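Long-range contact in octenoyl-CoA reductase/carboxylase (Streptomyces sp., PDB 4A0S), which catalyses the NADPH-dependent reductive carboxylation of 2-octenoyl-CoA, providing an unusual extender unit for cinnabaramide polyketide biosynthesis: residues A189-E194 against D426-L431. Numbering follows the deposited sequence.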
ATOM      1  N   ALA A 189      23.264 -19.260  12.642  1.00 18.58           N
ATOM      2  CA  ALA A 189      24.213 -20.285  13.096  1.00 18.91           C
ATOM      3  C   ALA A 189      25.709 -19.917  12.926  1.00 19.44           C
ATOM      4  O   ALA A 189      26.562 -20.369  13.690  1.00 20.29           O
ATOM      5  CB  ALA A 189      23.898 -21.616  12.430  1.00 19.58           C
ATOM      6  N   HIS A 190      26.015 -19.093  11.934  1.00 19.29           N
ATOM      7  CA  HIS A 190      27.390 -18.794  11.601  1.00 19.73           C
ATOM      8  C   HIS A 190      27.946 -17.673  12.463  1.00 19.33           C
ATOM      9  O   HIS A 190      29.082 -17.268  12.285  1.00 19.77           O
ATOM     10  CB  HIS A 190      27.456 -18.365  10.150  1.00 19.73           C
ATOM     11  CG  HIS A 190      26.689 -17.110   9.879  1.00 19.68           C
ATOM     12  ND1 HIS A 190      25.315 -17.093   9.749  1.00 18.86           N
ATOM     13  CD2 HIS A 190      27.096 -15.826   9.759  1.00 18.99           C
ATOM     14  CE1 HIS A 190      24.914 -15.856   9.531  1.00 18.18           C
ATOM     15  NE2 HIS A 190      25.974 -15.067   9.524  1.00 18.37           N
ATOM     16  N   LEU A 191      27.130 -17.158  13.376  1.00 18.87           N
ATOM     17  CA  LEU A 191      27.518 -16.019  14.177  1.00 18.59           C
ATOM     18  C   LEU A 191      27.920 -16.447  15.568  1.00 18.59           C
ATOM     19  O   LEU A 191      27.384 -17.405  16.095  1.00 18.87           O
ATOM     20  CB  LEU A 191      26.358 -15.056  14.303  1.00 17.89           C
ATOM     21  CG  LEU A 191      25.938 -14.316  13.031  1.00 17.74           C
ATOM     22  CD1 LEU A 191      24.826 -13.370  13.387  1.00 17.36           C
ATOM     23  CD2 LEU A 191      27.102 -13.584  12.361  1.00 18.17           C
ATOM     24  N   THR A 192      28.821 -15.695  16.175  1.00 18.59           N
ATOM     25  CA  THR A 192      29.141 -15.897  17.564  1.00 18.69           C
ATOM     26  C   THR A 192      27.978 -15.336  18.373  1.00 18.30           C
ATOM     27  O   THR A 192      27.123 -14.615  17.839  1.00 18.15           O
ATOM     28  CB  THR A 192      30.423 -15.151  17.958  1.00 18.98           C
ATOM     29  OG1 THR A 192      30.190 -13.745  17.865  1.00 18.75           O
ATOM     30  CG2 THR A 192      31.587 -15.536  17.061  1.00 19.40           C
ATOM     31  N   TRP A 193      27.949 -15.640  19.661  1.00 18.35           N
ATOM     32  CA  TRP A 193      26.886 -15.150  20.526  1.00 18.04           C
ATOM     33  C   TRP A 193      26.780 -13.642  20.488  1.00 17.86           C
ATOM     34  O   TRP A 193      25.692 -13.083  20.264  1.00 17.54           O
ATOM     35  CB  TRP A 193      27.107 -15.605  21.955  1.00 18.21           C
ATOM     36  CG  TRP A 193      27.052 -17.049  22.108  1.00 18.38           C
ATOM     37  CD1 TRP A 193      28.090 -17.873  22.428  1.00 18.79           C
ATOM     38  CD2 TRP A 193      25.906 -17.895  21.929  1.00 18.21           C
ATOM     39  NE1 TRP A 193      27.664 -19.166  22.479  1.00 18.88           N
ATOM     40  CE2 TRP A 193      26.327 -19.215  22.175  1.00 18.53           C
ATOM     41  CE3 TRP A 193      24.558 -17.662  21.595  1.00 18.28           C
ATOM     42  CZ2 TRP A 193      25.449 -20.305  22.111  1.00 18.51           C
ATOM     43  CZ3 TRP A 193      23.689 -18.741  21.529  1.00 17.81           C
ATOM     44  CH2 TRP A 193      24.139 -20.047  21.768  1.00 18.24           C
ATOM     45  N   GLU A 194      27.920 -12.984  20.695  1.00 18.11           N
ATOM     46  CA  GLU A 194      27.956 -11.540  20.750  1.00 18.05           C
ATOM     47  C   GLU A 194      27.574 -10.929  19.391  1.00 17.92           C
ATOM     48  O   GLU A 194      26.882  -9.909  19.325  1.00 17.83           O
ATOM     49  CB  GLU A 194      29.319 -11.042  21.253  1.00 18.40           C
ATOM     50  CG  GLU A 194      30.504 -11.509  20.413  1.00 20.05           C
ATOM     51  CD  GLU A 194      31.045 -12.876  20.817  1.00 22.43           C
ATOM     52  OE1 GLU A 194      30.316 -13.703  21.415  1.00 20.01           O
ATOM     53  OE2 GLU A 194      32.232 -13.116  20.515  1.00 25.04           O
ATOM     54  N   ASP A 426      31.217 -23.537   8.767  1.00 25.17           N
ATOM     55  CA  ASP A 426      31.401 -23.567   7.308  1.00 25.65           C
ATOM     56  C   ASP A 426      30.817 -22.343   6.653  1.00 24.80           C
ATOM     57  O   ASP A 426      31.467 -21.688   5.835  1.00 25.33           O
ATOM     58  CB  ASP A 426      30.770 -24.811   6.697  1.00 26.22           C
ATOM     59  CG  ASP A 426      31.564 -26.064   7.004  1.00 28.12           C
ATOM     60  OD1 ASP A 426      32.544 -25.994   7.779  1.00 27.99           O
ATOM     61  OD2 ASP A 426      31.181 -27.126   6.489  1.00 31.46           O
ATOM     62  N   LEU A 427      29.583 -22.032   7.016  1.00 23.79           N
ATOM     63  CA  LEU A 427      28.971 -20.810   6.545  1.00 22.63           C
ATOM     64  C   LEU A 427      29.814 -19.648   7.012  1.00 22.11           C
ATOM     65  O   LEU A 427      30.135 -18.758   6.225  1.00 21.76           O
ATOM     66  CB  LEU A 427      27.563 -20.667   7.086  1.00 22.33           C
ATOM     67  CG  LEU A 427      26.835 -19.414   6.617  1.00 21.97           C
ATOM     68  CD1 LEU A 427      26.860 -19.360   5.103  1.00 21.76           C
ATOM     69  CD2 LEU A 427      25.404 -19.437   7.147  1.00 20.84           C
ATOM     70  N   ARG A 428      30.189 -19.657   8.285  1.00 21.55           N
ATOM     71  CA  ARG A 428      30.992 -18.560   8.785  1.00 21.63           C
ATOM     72  C   ARG A 428      32.251 -18.373   7.924  1.00 22.38           C
ATOM     73  O   ARG A 428      32.546 -17.267   7.492  1.00 22.49           O
ATOM     74  CB  ARG A 428      31.342 -18.740  10.250  1.00 21.36           C
ATOM     75  CG  ARG A 428      32.146 -17.597  10.803  1.00 20.78           C
ATOM     76  CD  ARG A 428      32.416 -17.821  12.259  1.00 20.75           C
ATOM     77  NE  ARG A 428      33.038 -16.653  12.844  1.00 20.32           N
ATOM     78  CZ  ARG A 428      32.373 -15.574  13.241  1.00 19.76           C
ATOM     79  NH1 ARG A 428      31.051 -15.520  13.131  1.00 19.09           N
ATOM     80  NH2 ARG A 428      33.042 -14.558  13.756  1.00 19.61           N
ATOM     81  N   ALA A 429      32.954 -19.470   7.651  1.00 23.34           N
ATOM     82  CA  ALA A 429      34.142 -19.449   6.805  1.00 24.28           C
ATOM     83  C   ALA A 429      33.835 -18.898   5.402  1.00 24.42           C
ATOM     84  O   ALA A 429      34.597 -18.079   4.873  1.00 24.71           O
ATOM     85  CB  ALA A 429      34.732 -20.854   6.709  1.00 24.95           C
ATOM     86  N   ARG A 430      32.723 -19.342   4.816  1.00 29.28           N
ATOM     87  CA  ARG A 430      32.293 -18.879   3.497  1.00 30.07           C
ATOM     88  C   ARG A 430      32.044 -17.366   3.460  1.00 28.93           C
ATOM     89  O   ARG A 430      32.449 -16.688   2.511  1.00 29.90           O
ATOM     90  CB  ARG A 430      31.049 -19.640   3.023  1.00 30.88           C
ATOM     91  CG  ARG A 430      31.354 -20.969   2.309  1.00 34.85           C
ATOM     92  CD  ARG A 430      30.089 -21.778   2.056  1.00 38.55           C
ATOM     93  NE  ARG A 430      29.529 -22.303   3.309  1.00 41.73           N
ATOM     94  CZ  ARG A 430      28.286 -22.761   3.457  1.00 42.88           C
ATOM     95  NH1 ARG A 430      27.443 -22.766   2.433  1.00 45.21           N
ATOM     96  NH2 ARG A 430      27.882 -23.213   4.632  1.00 43.69           N
ATOM     97  N   LEU A 431      31.393 -16.841   4.495  1.00 27.09           N
ATOM     98  CA  LEU A 431      31.072 -15.416   4.540  1.00 26.34           C
ATOM     99  C   LEU A 431      32.301 -14.626   4.935  1.00 26.18           C
ATOM    100  O   LEU A 431      32.553 -13.535   4.422  1.00 26.50           O
ATOM    101  CB  LEU A 431      29.896 -15.131   5.482  1.00 25.39           C
ATOM    102  CG  LEU A 431      28.528 -15.696   5.052  1.00 26.44           C
ATOM    103  CD1 LEU A 431      27.513 -15.576   6.184  1.00 25.43           C
ATOM    104  CD2 LEU A 431      27.998 -15.042   3.778  1.00 28.03           C
TER
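Arg-428 NH1 donates to the backbone O of His-190 at 2.8 Å; the acceptor lies in the guanidinium plane and the N-H...O angle is 156°, so the bond is well directed. The arginine chain runs extended past that oxygen as far as NE, and a turn at its last torsion (chi4 81°) brings NH1 back onto it, while Thr-192 CG2 lies over the rim of one guanidinium face, 3.7 Å from Arg-428 NH2. From the helix, two leucines one turn apart meet the His-190 ring: Leu-431 CD1 sits over one face, 3.9 Å from the ring centroid and 24° off its normal, a CH-pi contact, while Leu-427 CD2 approaches His-190 ND1 to 3.5 Å; Leu-191 CG lies over the opposite face, toward the rim. Helix 425-431, in the C-terminal tail after the last strand of the medium-chain dehydrogenase/reductase fold, is thus joined to the loop leading into helix 193-197, where Thr-192 is the N-cap. Further out, Arg-428 NH2, the other terminal nitrogen, is shared by salt bridges to Glu-195 and Glu-433. A leucine in place of Arg-428 would probably leave both carboxylates without their cationic mate and the His-190 carbonyl without this donor. Leu-436 of helix 433-436 also touches His-190, Leu-191 and Arg-428.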